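Local coordinates for protein dihydropteridine reductase (Dictyostelium discoideum, PDB 3ORF) that reduces quinonoid dihydropteridines to tetrahydropteridines with NADH or NADPH as a homodimer, probably supplying tetrahydrobiopterin to the aromatic amino acid hydroxylases, at residues S22-G30 against I86-A95; D208-K219 against F239-W248. All coordinates share one frame; numbering follows the deposited sequence.

Contact 1. Residues S22-G30 against I86-A95. With NAD (nicotinamide-adenine-dinucleotide), chain E.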
loop_
_atom_site.group_PDB
_atom_site.type_symbol
_atom_site.label_atom_id
_atom_site.label_comp_id
_atom_site.label_asym_id
_atom_site.label_seq_id
_atom_site.Cartn_x
_atom_site.Cartn_y
_atom_site.Cartn_z
ATOM N N SER A 22 4.782 30.072 21.069
ATOM C CA SER A 22 5.764 29.155 20.377
ATOM C C SER A 22 5.119 28.051 19.467
ATOM O O SER A 22 4.150 27.378 19.832
ATOM C CB SER A 22 6.693 28.508 21.391
ATOM O OG SER A 22 7.661 27.694 20.733
ATOM N N LYS A 23 5.626 27.871 18.267
ATOM C CA LYS A 23 4.990 26.881 17.434
ATOM C C LYS A 23 5.770 25.570 17.455
ATOM O O LYS A 23 6.974 25.584 17.521
ATOM C CB LYS A 23 4.821 27.427 16.024
ATOM C CG LYS A 23 4.045 28.764 15.954
ATOM C CD LYS A 23 2.612 28.531 15.616
ATOM C CE LYS A 23 2.071 29.719 14.873
ATOM N NZ LYS A 23 0.588 29.660 14.851
ATOM N N ASN A 24 5.067 24.445 17.436
ATOM C CA ASN A 24 5.731 23.134 17.428
ATOM C C ASN A 24 5.678 22.423 16.088
ATOM O O ASN A 24 4.600 22.294 15.468
ATOM C CB ASN A 24 5.139 22.220 18.495
ATOM C CG ASN A 24 5.160 22.869 19.856
ATOM O OD1 ASN A 24 6.090 23.575 20.130
ATOM N ND2 ASN A 24 4.138 22.632 20.701
ATOM N N ILE A 25 6.829 21.890 15.667
ATOM C CA ILE A 25 6.805 20.977 14.545
ATOM C C ILE A 25 7.296 19.603 14.971
ATOM O O ILE A 25 8.306 19.482 15.656
ATOM C CB ILE A 25 7.589 21.521 13.311
ATOM C CG1 ILE A 25 7.680 20.427 12.227
ATOM C CG2 ILE A 25 8.983 21.969 13.688
ATOM C CD1 ILE A 25 8.548 20.812 10.981
ATOM N N LEU A 26 6.604 18.568 14.532
ATOM C CA LEU A 26 7.002 17.204 14.822
ATOM C C LEU A 26 7.365 16.423 13.590
ATOM O O LEU A 26 6.659 16.491 12.578
ATOM C CB LEU A 26 5.873 16.502 15.530
ATOM C CG LEU A 26 5.867 14.989 15.551
ATOM C CD1 LEU A 26 6.944 14.553 16.380
ATOM C CD2 LEU A 26 4.632 14.627 16.306
ATOM N N VAL A 27 8.470 15.692 13.640
ATOM C CA VAL A 27 9.011 15.093 12.429
ATOM C C VAL A 27 9.333 13.602 12.661
ATOM O O VAL A 27 10.208 13.288 13.483
ATOM C CB VAL A 27 10.293 15.796 11.947
ATOM C CG1 VAL A 27 10.778 15.159 10.616
ATOM C CG2 VAL A 27 10.126 17.341 11.822
ATOM N N LEU A 28 8.618 12.717 11.950
ATOM C CA LEU A 28 8.820 11.259 12.062
ATOM C C LEU A 28 9.882 11.037 11.024
ATOM O O LEU A 28 9.779 11.612 9.915
ATOM C CB LEU A 28 7.508 10.504 11.709
ATOM C CG LEU A 28 7.520 8.974 11.807
ATOM C CD1 LEU A 28 7.847 8.567 13.308
ATOM C CD2 LEU A 28 6.138 8.343 11.322
ATOM N N GLY A 29 10.948 10.290 11.364
ATOM C CA GLY A 29 12.080 10.248 10.467
ATOM C C GLY A 29 12.977 11.433 10.755
ATOM O O GLY A 29 13.819 11.841 9.911
ATOM N N GLY A 30 12.754 12.044 11.919
ATOM C CA GLY A 30 13.532 13.214 12.308
ATOM C C GLY A 30 15.052 13.096 12.340
ATOM O O GLY A 30 15.723 14.118 12.429
ATOM N N ILE A 86 2.331 18.776 24.813
ATOM C CA ILE A 86 2.557 19.539 23.576
ATOM C C ILE A 86 1.618 19.089 22.453
ATOM O O ILE A 86 1.281 17.898 22.346
ATOM C CB ILE A 86 4.049 19.545 23.135
ATOM C CG1 ILE A 86 4.664 18.138 23.225
ATOM C CG2 ILE A 86 4.910 20.487 24.041
ATOM C CD1 ILE A 86 4.484 17.320 21.921
ATOM N N LYS A 87 1.164 20.046 21.661
ATOM C CA LYS A 87 0.398 19.746 20.455
ATOM C C LYS A 87 1.173 20.353 19.315
ATOM O O LYS A 87 2.013 21.222 19.551
ATOM C CB LYS A 87 -0.997 20.375 20.535
ATOM C CG LYS A 87 -1.886 19.773 21.605
ATOM C CD LYS A 87 -2.065 18.258 21.403
ATOM C CE LYS A 87 -3.248 17.694 22.204
ATOM N NZ LYS A 87 -3.055 16.236 22.419
ATOM N N VAL A 88 0.940 19.931 18.085
ATOM C CA VAL A 88 1.862 20.390 17.066
ATOM C C VAL A 88 1.165 21.093 15.954
ATOM O O VAL A 88 0.046 20.728 15.605
ATOM C CB VAL A 88 2.890 19.285 16.572
ATOM C CG1 VAL A 88 3.521 18.492 17.759
ATOM C CG2 VAL A 88 2.331 18.354 15.595
ATOM N N ASP A 89 1.798 22.127 15.435
ATOM C CA ASP A 89 1.195 22.925 14.377
ATOM C C ASP A 89 1.497 22.397 12.952
ATOM O O ASP A 89 0.760 22.722 11.993
ATOM C CB ASP A 89 1.735 24.351 14.479
ATOM C CG ASP A 89 1.351 25.047 15.831
ATOM O OD1 ASP A 89 2.223 25.158 16.776
ATOM O OD2 ASP A 89 0.177 25.398 15.972
ATOM N N THR A 90 2.641 21.717 12.822
ATOM C CA THR A 90 3.065 21.090 11.625
ATOM C C THR A 90 3.639 19.699 11.952
ATOM O O THR A 90 4.480 19.549 12.863
ATOM C CB THR A 90 4.154 21.881 10.952
ATOM O OG1 THR A 90 3.607 23.101 10.442
ATOM C CG2 THR A 90 4.760 21.055 9.818
ATOM N N PHE A 91 3.158 18.689 11.220
ATOM C CA PHE A 91 3.697 17.337 11.328
ATOM C C PHE A 91 4.286 16.951 9.984
ATOM O O PHE A 91 3.670 17.231 8.936
ATOM C CB PHE A 91 2.614 16.329 11.722
ATOM C CG PHE A 91 3.070 14.909 11.563
ATOM C CD1 PHE A 91 3.782 14.274 12.586
ATOM C CD2 PHE A 91 2.899 14.228 10.334
ATOM C CE1 PHE A 91 4.308 12.983 12.404
ATOM C CE2 PHE A 91 3.378 12.919 10.164
ATOM C CZ PHE A 91 4.096 12.296 11.241
ATOM N N VAL A 92 5.471 16.362 9.958
ATOM C CA VAL A 92 6.081 15.939 8.658
ATOM C C VAL A 92 6.577 14.531 8.781
ATOM O O VAL A 92 7.298 14.211 9.724
ATOM C CB VAL A 92 7.285 16.798 8.291
ATOM C CG1 VAL A 92 7.949 16.266 6.950
ATOM C CG2 VAL A 92 6.866 18.256 8.130
ATOM N N CYS A 93 6.175 13.637 7.894
ATOM C CA CYS A 93 6.844 12.347 7.941
ATOM C C CYS A 93 7.942 12.284 6.903
ATOM O O CYS A 93 7.706 12.380 5.658
ATOM C CB CYS A 93 5.857 11.207 7.737
ATOM S SG CYS A 93 6.591 9.547 7.514
ATOM N N ALA A 94 9.172 12.176 7.387
ATOM C CA ALA A 94 10.284 12.079 6.463
ATOM C C ALA A 94 10.918 10.733 6.582
ATOM O O ALA A 94 12.018 10.555 6.128
ATOM C CB ALA A 94 11.331 13.169 6.720
ATOM N N ALA A 95 10.246 9.810 7.244
ATOM C CA ALA A 95 10.686 8.428 7.395
ATOM C C ALA A 95 10.499 7.691 6.068
ATOM O O ALA A 95 9.617 8.021 5.275
ATOM C CB ALA A 95 9.830 7.719 8.520
HETATM P PA NAD E . 17.179 8.545 5.187
HETATM O O1A NAD E . 17.408 7.083 5.058
HETATM O O2A NAD E . 18.294 9.466 5.539
HETATM O O5B NAD E . 16.140 8.734 6.445
HETATM C C5B NAD E . 14.954 8.069 6.688
HETATM C C4B NAD E . 14.760 8.099 8.215
HETATM O O4B NAD E . 13.530 7.361 8.477
HETATM C C3B NAD E . 15.887 7.276 8.895
HETATM O O3B NAD E . 16.267 7.932 10.082
HETATM C C2B NAD E . 15.200 6.015 9.379
HETATM O O2B NAD E . 15.755 5.560 10.624
HETATM C C1B NAD E . 13.769 6.539 9.617
HETATM N N9A NAD E . 12.698 5.508 9.529
HETATM C C8A NAD E . 12.668 4.492 8.627
HETATM N N7A NAD E . 11.523 3.823 8.832
HETATM C C5A NAD E . 10.843 4.381 9.881
HETATM C C6A NAD E . 9.610 4.115 10.553
HETATM N N6A NAD E . 8.849 3.038 10.234
HETATM N N1A NAD E . 9.211 4.927 11.574
HETATM C C2A NAD E . 9.978 5.942 11.952
HETATM N N3A NAD E . 11.145 6.213 11.332
HETATM C C4A NAD E . 11.616 5.448 10.322
HETATM O O3 NAD E . 16.407 8.951 3.876
HETATM P PN NAD E . 16.213 10.328 3.224
HETATM O O1N NAD E . 17.220 10.329 2.116
HETATM O O2N NAD E . 16.062 11.459 4.232
HETATM O O5D NAD E . 14.766 10.221 2.498
HETATM C C5D NAD E . 13.566 10.750 3.077
HETATM C C4D NAD E . 12.335 10.302 2.266
HETATM O O4D NAD E . 12.598 10.466 0.847
HETATM C C3D NAD E . 11.896 8.840 2.420
HETATM O O3D NAD E . 10.459 8.877 2.735
HETATM C C2D NAD E . 12.110 8.220 1.032
HETATM O O2D NAD E . 11.122 7.190 0.879
HETATM C C1D NAD E . 11.737 9.472 0.207
HETATM N N1N NAD E . 11.717 9.720 -1.306
HETATM C C2N NAD E . 12.885 10.073 -2.117
HETATM C C3N NAD E . 12.681 10.293 -3.524
HETATM C C7N NAD E . 13.814 10.688 -4.511
HETATM O O7N NAD E . 13.888 10.127 -5.621
HETATM N N7N NAD E . 14.604 11.696 -4.086
HETATM C C4N NAD E . 11.385 10.197 -4.085
HETATM C C5N NAD E . 10.277 9.891 -3.286
HETATM C C6N NAD E . 10.446 9.657 -1.930
#
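Where the two parallel strands begin to pair, Asn24 is held by Lys87 and by both the backbone and side chain of Asp89, and a side chain takes over one of the backbone acceptors. The chain turns a corner at Asp89, whose carboxylate accepts the Asn24 amide through the anti lone pair of OD1 (N to OD1 3.0 Å), while Asp89 N returns a bond to Asn24 O, which also takes a weak, longer one from Thr90 N. With CG anti to its carbonyl carbon (chi1 -54°), Asn24 swings its amide back over the incoming chain, and ND2 gives a bond to Lys87 O, 2.8 Å long, that is nearly straight (166° at the hydrogen) and in the amide plane. Lys23 lays its CD against the Asp89 carboxylate at about a right angle; its NZ stays 4.4 Å from Asp89 OD2, too far for a salt bridge.

Beyond this corner strands 24-28 and 90-93 run 13° apart in regular parallel pairing: Leu26 bonds to Thr90 and Val92, Leu28 to Val92 and Ala94. On one face Leu26 CG packs obliquely on Phe91 CD1 at 3.7 Å, with CD2 at the ring edge, and Leu28 CB reaches Phe91 CZ. On the other, Ile25 CG1 lies alongside Thr90 CG2.

At the C-terminal ends, characteristic of a Rossmann fold, both strands deliver the chain to NAD. Gly29 has a positive phi and so little space beside Ala95 that a CB would clash with its N; Leu28 CD1 touches C2A of the adenine (3.6 Å), and Ala95 O accepts a bond from O3D of NAD (2.8 Å).

Strand 48-53 pairs with the other edge of 24-28. Helix 108-133 covers the Leu26 and Phe91 face, through Ile129 and Ser126, and helix 33-44 lies against Ile25 and Val27.

Contact 2. Residues D208-K219 against F239-W248; sequences DDWTPLSEVAEK and FETKSKVTTW
The Trp248 indole is sandwiched: Phe239 CB sits 3.4 Å above one face, toward the rim, and Lys219 CG lies 3.6 Å over the opposite face, a CH-pi contact. Glu215 O and Val216 CA meet its edge. Bent at chi2 and chi3, the Lys219 chain runs back across the indole and holds NZ over the five-membered ring in a cation-pi contact, 4.3 Å from the centroid. Trp248 CH2 in turn stands over the centre of the Phe239 ring, whose edge meets Thr211 CB, and Val216 CG2 crosses to Phe239 CE1. An alanine in place of Trp248 would probably leave the Lys219 ammonium without its aromatic partner and bare a face of Phe239. The receiving strands form a beta hairpin, 236-242 and 245-250, closed by a type I' turn and outermost within this chain in the Rossmann sheet, with helix 213-225 packed against one side. Just before the helix, Thr211 OG1 and Thr241 OG1 share a hydrogen bond of 2.8 Å; on its first turn Glu215 OE1 accepts from Thr246 OG1 (2.7 Å), above the carboxylate plane. At the turn, Asp209 OD1 takes the Ser243 amide nearly straight (171°), and Lys244 N bonds to Asp208 O, 2.9 Å away.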
loop_
_atom_site.group_PDB
_atom_site.type_symbol
_atom_site.label_atom_id
_atom_site.label_comp_id
_atom_site.label_asym_id
_atom_site.label_seq_id
_atom_site.Cartn_x
_atom_site.Cartn_y
_atom_site.Cartn_z
ATOM N N ASP A 208 22.959 19.366 -9.921
ATOM C CA ASP A 208 22.243 20.638 -10.009
ATOM C C ASP A 208 20.780 20.379 -10.418
ATOM O O ASP A 208 19.942 21.252 -10.287
ATOM C CB ASP A 208 22.951 21.565 -11.020
ATOM C CG ASP A 208 24.234 22.292 -10.425
ATOM O OD1 ASP A 208 24.576 22.145 -9.206
ATOM O OD2 ASP A 208 24.904 23.041 -11.195
ATOM N N ASP A 209 20.475 19.182 -10.910
ATOM C CA ASP A 209 19.097 18.775 -11.180
ATOM C C ASP A 209 18.494 18.055 -9.964
ATOM O O ASP A 209 17.506 17.293 -10.106
ATOM C CB ASP A 209 19.015 17.798 -12.357
ATOM C CG ASP A 209 19.296 18.443 -13.744
ATOM O OD1 ASP A 209 19.497 19.683 -13.879
ATOM O OD2 ASP A 209 19.331 17.628 -14.716
ATOM N N TRP A 210 19.099 18.237 -8.779
ATOM C CA TRP A 210 18.572 17.590 -7.544
ATOM C C TRP A 210 18.086 18.667 -6.567
ATOM O O TRP A 210 18.763 19.719 -6.420
ATOM C CB TRP A 210 19.692 16.787 -6.891
ATOM C CG TRP A 210 20.060 15.559 -7.688
ATOM C CD1 TRP A 210 19.642 15.235 -8.957
ATOM C CD2 TRP A 210 20.890 14.494 -7.257
ATOM N NE1 TRP A 210 20.137 14.008 -9.313
ATOM C CE2 TRP A 210 20.895 13.524 -8.281
ATOM C CE3 TRP A 210 21.594 14.234 -6.076
ATOM C CZ2 TRP A 210 21.604 12.342 -8.178
ATOM C CZ3 TRP A 210 22.308 13.060 -5.983
ATOM C CH2 TRP A 210 22.291 12.122 -7.021
ATOM N N THR A 211 16.944 18.420 -5.887
ATOM C CA THR A 211 16.457 19.438 -4.990
ATOM C C THR A 211 17.274 19.467 -3.677
ATOM O O THR A 211 17.408 18.477 -3.015
ATOM C CB THR A 211 14.958 19.270 -4.661
ATOM O OG1 THR A 211 14.213 18.976 -5.862
ATOM C CG2 THR A 211 14.418 20.561 -4.043
ATOM N N PRO A 212 17.827 20.633 -3.317
ATOM C CA PRO A 212 18.465 20.768 -1.996
ATOM C C PRO A 212 17.446 20.590 -0.867
ATOM O O PRO A 212 16.342 21.129 -0.955
ATOM C CB PRO A 212 18.976 22.209 -2.007
ATOM C CG PRO A 212 19.192 22.492 -3.525
ATOM C CD PRO A 212 17.926 21.873 -4.094
ATOM N N LEU A 213 17.826 19.855 0.180
ATOM C CA LEU A 213 16.897 19.547 1.260
ATOM C C LEU A 213 16.357 20.862 1.910
ATOM O O LEU A 213 15.177 20.939 2.323
ATOM C CB LEU A 213 17.606 18.637 2.271
ATOM C CG LEU A 213 18.058 17.297 1.691
ATOM C CD1 LEU A 213 18.866 16.569 2.726
ATOM C CD2 LEU A 213 16.917 16.457 1.279
ATOM N N SER A 214 17.199 21.920 1.923
ATOM C CA SER A 214 16.830 23.176 2.546
ATOM C C SER A 214 15.721 23.791 1.731
ATOM O O SER A 214 14.981 24.557 2.267
ATOM C CB SER A 214 18.037 24.150 2.653
ATOM O OG SER A 214 18.421 24.630 1.369
ATOM N N GLU A 215 15.563 23.448 0.445
ATOM C CA GLU A 215 14.410 24.013 -0.285
ATOM C C GLU A 215 13.174 23.259 0.102
ATOM O O GLU A 215 12.113 23.814 0.169
ATOM C CB GLU A 215 14.559 24.019 -1.811
ATOM C CG GLU A 215 15.763 24.741 -2.285
ATOM C CD GLU A 215 15.737 25.062 -3.797
ATOM O OE1 GLU A 215 14.664 25.028 -4.417
ATOM O OE2 GLU A 215 16.795 25.399 -4.356
ATOM N N VAL A 216 13.294 21.975 0.356
ATOM C CA VAL A 216 12.123 21.316 0.910
ATOM C C VAL A 216 11.658 21.927 2.257
ATOM O O VAL A 216 10.490 22.261 2.454
ATOM C CB VAL A 216 12.363 19.769 0.954
ATOM C CG1 VAL A 216 11.101 19.108 1.502
ATOM C CG2 VAL A 216 12.703 19.338 -0.480
ATOM N N ALA A 217 12.593 22.091 3.183
ATOM C CA ALA A 217 12.326 22.785 4.452
ATOM C C ALA A 217 11.676 24.145 4.303
ATOM O O ALA A 217 10.715 24.461 5.032
ATOM C CB ALA A 217 13.603 22.934 5.290
ATOM N N GLU A 218 12.214 24.962 3.403
ATOM C CA GLU A 218 11.668 26.308 3.153
ATOM C C GLU A 218 10.220 26.268 2.640
ATOM O O GLU A 218 9.342 27.031 3.130
ATOM C CB GLU A 218 12.633 27.040 2.197
ATOM C CG GLU A 218 12.199 28.369 1.541
ATOM C CD GLU A 218 13.432 29.142 0.944
ATOM O OE1 GLU A 218 14.594 28.594 1.027
ATOM O OE2 GLU A 218 13.242 30.288 0.413
ATOM N N LYS A 219 9.927 25.375 1.689
ATOM C CA LYS A 219 8.525 25.219 1.239
ATOM C C LYS A 219 7.618 24.803 2.404
ATOM O O LYS A 219 6.535 25.393 2.630
ATOM C CB LYS A 219 8.435 24.218 0.099
ATOM C CG LYS A 219 7.023 24.005 -0.494
ATOM C CD LYS A 219 6.334 25.335 -0.922
ATOM C CE LYS A 219 6.957 25.904 -2.180
ATOM N NZ LYS A 219 5.928 26.739 -2.956
ATOM N N PHE A 239 7.677 17.893 -7.118
ATOM C CA PHE A 239 8.666 18.949 -7.303
ATOM C C PHE A 239 9.940 18.356 -7.933
ATOM O O PHE A 239 10.338 17.280 -7.582
ATOM C CB PHE A 239 8.985 19.712 -5.972
ATOM C CG PHE A 239 9.513 18.851 -4.824
ATOM C CD1 PHE A 239 10.876 18.789 -4.558
ATOM C CD2 PHE A 239 8.662 18.134 -4.013
ATOM C CE1 PHE A 239 11.360 18.069 -3.498
ATOM C CE2 PHE A 239 9.134 17.373 -2.913
ATOM C CZ PHE A 239 10.474 17.347 -2.660
ATOM N N GLU A 240 10.546 19.113 -8.834
ATOM C CA GLU A 240 11.680 18.716 -9.595
ATOM C C GLU A 240 12.525 19.978 -9.807
ATOM O O GLU A 240 11.999 21.075 -9.971
ATOM C CB GLU A 240 11.249 18.182 -10.974
ATOM C CG GLU A 240 12.394 17.373 -11.712
ATOM C CD GLU A 240 11.920 16.694 -13.053
ATOM O OE1 GLU A 240 10.716 16.811 -13.450
ATOM O OE2 GLU A 240 12.785 16.058 -13.719
ATOM N N THR A 241 13.831 19.786 -9.767
ATOM C CA THR A 241 14.789 20.831 -9.947
ATOM C C THR A 241 15.485 20.573 -11.337
ATOM O O THR A 241 15.777 19.403 -11.704
ATOM C CB THR A 241 15.802 20.778 -8.779
ATOM O OG1 THR A 241 15.121 21.014 -7.548
ATOM C CG2 THR A 241 16.891 21.846 -8.945
ATOM N N LYS A 242 15.718 21.633 -12.086
ATOM C CA LYS A 242 16.414 21.552 -13.410
ATOM C C LYS A 242 17.355 22.720 -13.371
ATOM O O LYS A 242 16.902 23.845 -13.221
ATOM C CB LYS A 242 15.434 21.717 -14.576
ATOM C CG LYS A 242 14.271 20.739 -14.597
ATOM C CD LYS A 242 14.338 19.567 -15.637
ATOM C CE LYS A 242 15.529 18.589 -15.436
ATOM N NZ LYS A 242 15.912 17.790 -16.702
ATOM N N SER A 243 18.664 22.445 -13.389
ATOM C CA SER A 243 19.739 23.453 -13.312
ATOM C C SER A 243 19.579 24.482 -12.169
ATOM O O SER A 243 19.750 25.704 -12.391
ATOM C CB SER A 243 19.982 24.127 -14.694
ATOM O OG SER A 243 20.041 23.128 -15.732
ATOM N N LYS A 244 19.306 23.958 -10.954
ATOM C CA LYS A 244 19.023 24.763 -9.757
ATOM C C LYS A 244 17.679 25.550 -9.690
ATOM O O LYS A 244 17.540 26.393 -8.819
ATOM C CB LYS A 244 20.172 25.747 -9.441
ATOM C CG LYS A 244 21.548 25.116 -9.149
ATOM C CD LYS A 244 22.575 26.221 -8.733
ATOM C CE LYS A 244 23.508 25.685 -7.623
ATOM N NZ LYS A 244 24.562 26.625 -7.080
ATOM N N VAL A 245 16.730 25.363 -10.609
ATOM C CA VAL A 245 15.432 26.098 -10.561
ATOM C C VAL A 245 14.447 25.033 -10.125
ATOM O O VAL A 245 14.296 24.032 -10.807
ATOM C CB VAL A 245 14.932 26.612 -11.976
ATOM C CG1 VAL A 245 13.668 27.511 -11.845
ATOM C CG2 VAL A 245 16.022 27.372 -12.716
ATOM N N THR A 246 13.787 25.200 -9.005
ATOM C CA THR A 246 12.876 24.141 -8.528
ATOM C C THR A 246 11.427 24.486 -8.868
ATOM O O THR A 246 11.006 25.614 -8.636
ATOM C CB THR A 246 12.996 23.937 -6.994
ATOM O OG1 THR A 246 14.350 23.595 -6.678
ATOM C CG2 THR A 246 12.034 22.790 -6.490
ATOM N N THR A 247 10.690 23.549 -9.454
ATOM C CA THR A 247 9.277 23.795 -9.769
ATOM C C THR A 247 8.365 22.896 -8.944
ATOM O O THR A 247 8.527 21.681 -8.956
ATOM C CB THR A 247 9.004 23.560 -11.305
ATOM O OG1 THR A 247 9.920 24.353 -12.113
ATOM C CG2 THR A 247 7.570 23.912 -11.673
ATOM N N TRP A 248 7.391 23.474 -8.243
ATOM C CA TRP A 248 6.444 22.686 -7.461
ATOM C C TRP A 248 5.119 22.660 -8.192
ATOM O O TRP A 248 4.617 23.735 -8.532
ATOM C CB TRP A 248 6.232 23.331 -6.098
ATOM C CG TRP A 248 7.473 23.514 -5.304
ATOM C CD1 TRP A 248 8.454 24.503 -5.460
ATOM C CD2 TRP A 248 7.883 22.692 -4.218
ATOM N NE1 TRP A 248 9.451 24.304 -4.502
ATOM C CE2 TRP A 248 9.120 23.197 -3.742
ATOM C CE3 TRP A 248 7.338 21.567 -3.606
ATOM C CZ2 TRP A 248 9.806 22.598 -2.655
ATOM C CZ3 TRP A 248 8.031 20.976 -2.521
ATOM C CH2 TRP A 248 9.249 21.493 -2.072
HETATM O O HOH W 1 14.775 17.045 -9.032
HETATM O O HOH W 2 13.035 16.893 -6.646
#

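From the N terminus the chain enters strand 24-28 at once, passes through helix 33-44, two further strands and helix 71-82, and returns beside its start at 88-93, closing the loop of contact 1 in the middle of the parallel sheet. It then adds strands 138-143 and 184-190 before contact 2 opens at 208. The shorter loop of contact 2 runs along helix 213-225 and into the terminal hairpin, whose last strand is the outermost within this chain. The two loops follow in series, neither nested nor crossed, with centres about 21 Å apart. Helix 33-44 borders both, touching Ile25 and Val27 in one and Val216 in the other.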